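Local structure of heat shock protein STI1 (Saccharomyces cerevisiae, 3UPV) at residues A[69-79]-A[94-105]. The protein serves as a co-chaperone that links Hsp70 to Hsp90, and its TPR2B domain, the part described here, binds the C-terminal tail of Hsp70. Numbering follows the deposited sequence.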
loop_
_atom_site.group_PDB
_atom_site.type_symbol
_atom_site.label_atom_id
_atom_site.label_comp_id
_atom_site.label_asym_id
_atom_site.label_seq_id
_atom_site.Cartn_x
_atom_site.Cartn_y
_atom_site.Cartn_z
ATOM N N PRO A 69 -0.947 7.428 10.206
ATOM C CA PRO A 69 0.493 7.219 10.234
ATOM C C PRO A 69 0.935 5.872 10.826
ATOM O O PRO A 69 2.075 5.510 10.683
ATOM C CB PRO A 69 0.975 8.378 11.100
ATOM C CG PRO A 69 -0.204 8.847 11.850
ATOM C CD PRO A 69 -1.337 8.657 10.909
ATOM N N ASN A 70 0.046 5.149 11.506
ATOM C CA ASN A 70 0.407 3.833 12.032
ATOM C C ASN A 70 0.105 2.668 11.096
ATOM O O ASN A 70 0.321 1.495 11.436
ATOM C CB ASN A 70 -0.191 3.685 13.402
ATOM C CG ASN A 70 0.260 4.820 14.289
ATOM O OD1 ASN A 70 1.461 5.132 14.307
ATOM N ND2 ASN A 70 -0.676 5.494 14.952
ATOM N N PHE A 71 -0.360 3.019 9.905
ATOM C CA PHE A 71 -0.682 2.033 8.895
ATOM C C PHE A 71 0.619 1.583 8.190
ATOM O O PHE A 71 1.006 2.113 7.117
ATOM C CB PHE A 71 -1.665 2.705 7.930
ATOM C CG PHE A 71 -2.340 1.790 6.972
ATOM C CD1 PHE A 71 -2.394 0.394 7.172
ATOM C CD2 PHE A 71 -2.945 2.336 5.861
ATOM C CE1 PHE A 71 -3.033 -0.414 6.218
ATOM C CE2 PHE A 71 -3.604 1.540 4.937
ATOM C CZ PHE A 71 -3.643 0.167 5.114
ATOM N N VAL A 72 1.276 0.581 8.791
ATOM C CA VAL A 72 2.581 0.122 8.315
ATOM C C VAL A 72 2.538 -0.325 6.817
ATOM O O VAL A 72 3.501 -0.159 6.053
ATOM C CB VAL A 72 3.030 -1.101 9.216
ATOM C CG1 VAL A 72 4.298 -1.755 8.692
ATOM C CG2 VAL A 72 3.127 -0.743 10.717
ATOM N N ARG A 73 1.424 -0.956 6.421
ATOM C CA ARG A 73 1.304 -1.532 5.063
ATOM C C ARG A 73 1.488 -0.474 4.014
ATOM O O ARG A 73 2.058 -0.723 2.960
ATOM C CB ARG A 73 -0.052 -2.174 4.876
ATOM C CG ARG A 73 -0.130 -2.870 3.509
ATOM C CD ARG A 73 -0.319 -4.381 3.787
ATOM N NE ARG A 73 -1.681 -4.716 4.139
ATOM C CZ ARG A 73 -2.091 -5.887 4.672
ATOM N NH1 ARG A 73 -1.231 -6.847 4.970
ATOM N NH2 ARG A 73 -3.383 -6.095 4.921
ATOM N N ALA A 74 0.989 0.729 4.294
ATOM C CA ALA A 74 1.099 1.837 3.320
ATOM C C ALA A 74 2.570 2.171 3.056
ATOM O O ALA A 74 2.959 2.460 1.936
ATOM C CB ALA A 74 0.378 2.996 3.813
ATOM N N TYR A 75 3.369 2.130 4.106
ATOM C CA TYR A 75 4.798 2.405 3.942
ATOM C C TYR A 75 5.481 1.311 3.128
ATOM O O TYR A 75 6.278 1.640 2.163
ATOM C CB TYR A 75 5.509 2.551 5.270
ATOM C CG TYR A 75 5.036 3.647 6.203
ATOM C CD1 TYR A 75 5.563 4.948 6.141
ATOM C CD2 TYR A 75 4.075 3.385 7.182
ATOM C CE1 TYR A 75 5.116 5.942 7.041
ATOM C CE2 TYR A 75 3.599 4.387 8.017
ATOM C CZ TYR A 75 4.139 5.633 7.987
ATOM O OH TYR A 75 3.681 6.550 8.930
ATOM N N ILE A 76 5.146 0.045 3.429
ATOM C CA ILE A 76 5.768 -1.032 2.717
ATOM C C ILE A 76 5.343 -1.004 1.237
ATOM O O ILE A 76 6.166 -1.077 0.281
ATOM C CB ILE A 76 5.470 -2.381 3.327
ATOM C CG1 ILE A 76 6.076 -2.430 4.720
ATOM C CG2 ILE A 76 6.037 -3.487 2.382
ATOM C CD1 ILE A 76 5.629 -3.609 5.532
ATOM N N ARG A 77 4.046 -0.763 1.028
ATOM C CA ARG A 77 3.550 -0.624 -0.345
ATOM C C ARG A 77 4.227 0.478 -1.143
ATOM O O ARG A 77 4.570 0.333 -2.348
ATOM C CB ARG A 77 2.058 -0.376 -0.266
ATOM C CG ARG A 77 1.460 -0.798 -1.497
ATOM C CD ARG A 77 -0.073 -0.662 -1.565
ATOM N NE ARG A 77 -0.839 -1.387 -0.535
ATOM C CZ ARG A 77 -1.030 -2.707 -0.565
ATOM N NH1 ARG A 77 -1.769 -3.343 0.373
ATOM N NH2 ARG A 77 -0.487 -3.392 -1.564
ATOM N N LYS A 78 4.311 1.656 -0.543
ATOM C CA LYS A 78 4.993 2.765 -1.197
ATOM C C LYS A 78 6.444 2.444 -1.595
ATOM O O LYS A 78 6.863 2.790 -2.702
ATOM C CB LYS A 78 5.039 3.918 -0.228
ATOM C CG LYS A 78 5.746 5.159 -0.769
ATOM C CD LYS A 78 5.674 6.272 0.297
ATOM C CE LYS A 78 6.593 7.423 -0.054
ATOM N NZ LYS A 78 6.498 8.580 0.917
ATOM N N ALA A 79 7.197 1.837 -0.660
ATOM C CA ALA A 79 8.593 1.470 -0.946
ATOM C C ALA A 79 8.670 0.532 -2.108
ATOM O O ALA A 79 9.589 0.638 -2.943
ATOM C CB ALA A 79 9.238 0.845 0.240
ATOM N N THR A 94 11.915 5.301 2.923
ATOM C CA THR A 94 10.597 4.874 3.235
ATOM C C THR A 94 10.680 3.565 4.053
ATOM O O THR A 94 9.878 3.351 4.981
ATOM C CB THR A 94 9.816 4.612 1.960
ATOM O OG1 THR A 94 9.782 5.813 1.180
ATOM C CG2 THR A 94 8.355 4.163 2.279
ATOM N N LEU A 95 11.618 2.676 3.684
ATOM C CA LEU A 95 11.770 1.428 4.398
ATOM C C LEU A 95 12.271 1.625 5.822
ATOM O O LEU A 95 11.912 0.823 6.723
ATOM C CB LEU A 95 12.658 0.441 3.693
ATOM C CG LEU A 95 11.983 -0.036 2.424
ATOM C CD1 LEU A 95 12.967 -0.584 1.330
ATOM C CD2 LEU A 95 10.871 -1.024 2.797
ATOM N N ASP A 96 13.142 2.620 6.014
ATOM C CA ASP A 96 13.582 3.001 7.397
ATOM C C ASP A 96 12.401 3.356 8.290
ATOM O O ASP A 96 12.292 2.899 9.450
ATOM C CB ASP A 96 14.529 4.190 7.323
ATOM C CG ASP A 96 15.937 3.782 7.044
ATOM O OD1 ASP A 96 16.261 2.569 7.150
ATOM O OD2 ASP A 96 16.722 4.702 6.713
ATOM N N ALA A 97 11.459 4.080 7.719
ATOM C CA ALA A 97 10.266 4.525 8.447
ATOM C C ALA A 97 9.312 3.381 8.691
ATOM O O ALA A 97 8.760 3.264 9.811
ATOM C CB ALA A 97 9.573 5.630 7.680
ATOM N N ALA A 98 9.236 2.464 7.704
ATOM C CA ALA A 98 8.393 1.307 7.772
ATOM C C ALA A 98 8.959 0.399 8.836
ATOM O O ALA A 98 8.199 -0.178 9.597
ATOM C CB ALA A 98 8.353 0.555 6.415
ATOM N N ARG A 99 10.292 0.270 8.929
ATOM C CA ARG A 99 10.845 -0.676 9.921
ATOM C C ARG A 99 10.540 -0.227 11.344
ATOM O O ARG A 99 10.227 -1.032 12.230
ATOM C CB ARG A 99 12.365 -0.807 9.734
ATOM C CG ARG A 99 13.017 -1.912 10.629
ATOM C CD ARG A 99 14.553 -1.884 10.530
ATOM N NE ARG A 99 14.994 -1.677 9.128
ATOM C CZ ARG A 99 15.437 -0.501 8.649
ATOM N NH1 ARG A 99 15.805 -0.378 7.378
ATOM N NH2 ARG A 99 15.522 0.560 9.458
ATOM N N THR A 100 10.673 1.069 11.555
ATOM C CA THR A 100 10.397 1.710 12.868
ATOM C C THR A 100 8.947 1.544 13.293
ATOM O O THR A 100 8.681 1.088 14.384
ATOM C CB THR A 100 10.712 3.188 12.727
ATOM O OG1 THR A 100 12.135 3.345 12.592
ATOM C CG2 THR A 100 10.137 4.046 13.935
ATOM N N LYS A 101 8.025 1.922 12.399
ATOM C CA LYS A 101 6.580 1.730 12.600
ATOM C C LYS A 101 6.245 0.263 12.798
ATOM O O LYS A 101 5.440 -0.058 13.644
ATOM C CB LYS A 101 5.759 2.338 11.451
ATOM C CG LYS A 101 5.637 3.862 11.556
ATOM C CD LYS A 101 4.785 4.263 12.751
ATOM C CE LYS A 101 5.031 5.716 13.193
ATOM N NZ LYS A 101 3.909 6.605 12.823
ATOM N N ASP A 102 6.893 -0.628 12.043
ATOM C CA ASP A 102 6.591 -2.043 12.158
ATOM C C ASP A 102 6.898 -2.561 13.566
ATOM O O ASP A 102 6.072 -3.255 14.167
ATOM C CB ASP A 102 7.317 -2.855 11.090
ATOM C CG ASP A 102 7.044 -4.326 11.194
ATOM O OD1 ASP A 102 8.000 -5.096 11.527
ATOM O OD2 ASP A 102 5.858 -4.708 10.930
ATOM N N ALA A 103 8.078 -2.217 14.072
ATOM C CA ALA A 103 8.403 -2.475 15.477
ATOM C C ALA A 103 7.405 -1.884 16.491
ATOM O O ALA A 103 6.940 -2.608 17.377
ATOM C CB ALA A 103 9.834 -2.027 15.784
ATOM N N GLU A 104 7.071 -0.588 16.346
ATOM C CA GLU A 104 6.138 0.092 17.234
ATOM C C GLU A 104 4.729 -0.501 17.252
ATOM O O GLU A 104 4.157 -0.835 18.340
ATOM C CB GLU A 104 6.037 1.553 16.791
ATOM C CG GLU A 104 7.305 2.311 17.147
ATOM C CD GLU A 104 7.404 3.698 16.507
ATOM O OE1 GLU A 104 8.455 4.323 16.678
ATOM O OE2 GLU A 104 6.463 4.155 15.836
ATOM N N VAL A 105 4.148 -0.625 16.059
ATOM C CA VAL A 105 2.747 -1.035 15.999
ATOM C C VAL A 105 2.549 -2.535 15.821
ATOM O O VAL A 105 1.641 -3.098 16.472
ATOM C CB VAL A 105 1.800 -0.121 15.044
ATOM C CG1 VAL A 105 2.543 0.918 14.163
ATOM C CG2 VAL A 105 0.741 -0.958 14.312
#
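Lys-101 reaches from helix 94-105 to the turn that leads into helix 72-79, where its NZ donates two hydrogen bonds, to Pro-69 O at 3.0 Å and to Asn-70 OD1 at 3.2 Å. The first is steep, with the ammonium well above the carbonyl plane; the second is tilted by 31° from the amide carbonyl plane. Bends at chi2 and chi4 (107°) of the lysine chain bring NZ to both oxygens. Pro-69 O has a second donor, Tyr-75 OH, which lies 2.6 Å from it in the carbonyl plane on a lone pair. This carbonyl therefore ties the phenol to the turn while also receiving the lysine.

Next to this polar cluster, Val-72 enters as a knob into the hole formed by Ala-98, Lys-101, Asp-102 and Val-105. Its CG2 lies 3.9 Å from Val-105 CG1, while CG1 packs on Asp-102 CB. Ala-98 and Ala-79, each with a single methyl, sit where the two backbones come close: Ala-98 CB meets Tyr-75 CB at 3.7 Å, and at the far end Ala-79 CB sits 3.6 Å from Leu-95 CD2. Thr-94 turns CG2 onto the backbone at Tyr-75 O, its hydroxyl bonding to Gln-82 and to Ser-90 O.

The axes approach to 8.7 Å and run nearly antiparallel, at 157°, as expected for the two helices of a TPR hairpin, here TPR 9. Pointing away from this interface, Arg-73 forms a salt bridge and Arg-77 a hydrogen bond to the bound Hsp70 peptide. With an alanine in place of Lys-101, Pro-69 O would probably keep the tyrosine hydroxyl but lose its ammonium partner, and Asn-70 OD1 would lose this donor, loosening the turn from the second helix. The contact thus combines apolar packing between the helices with an ammonium shared by two neutral oxygens, whose charge probably strengthens the hold on the turn joining TPR 8 to TPR 9.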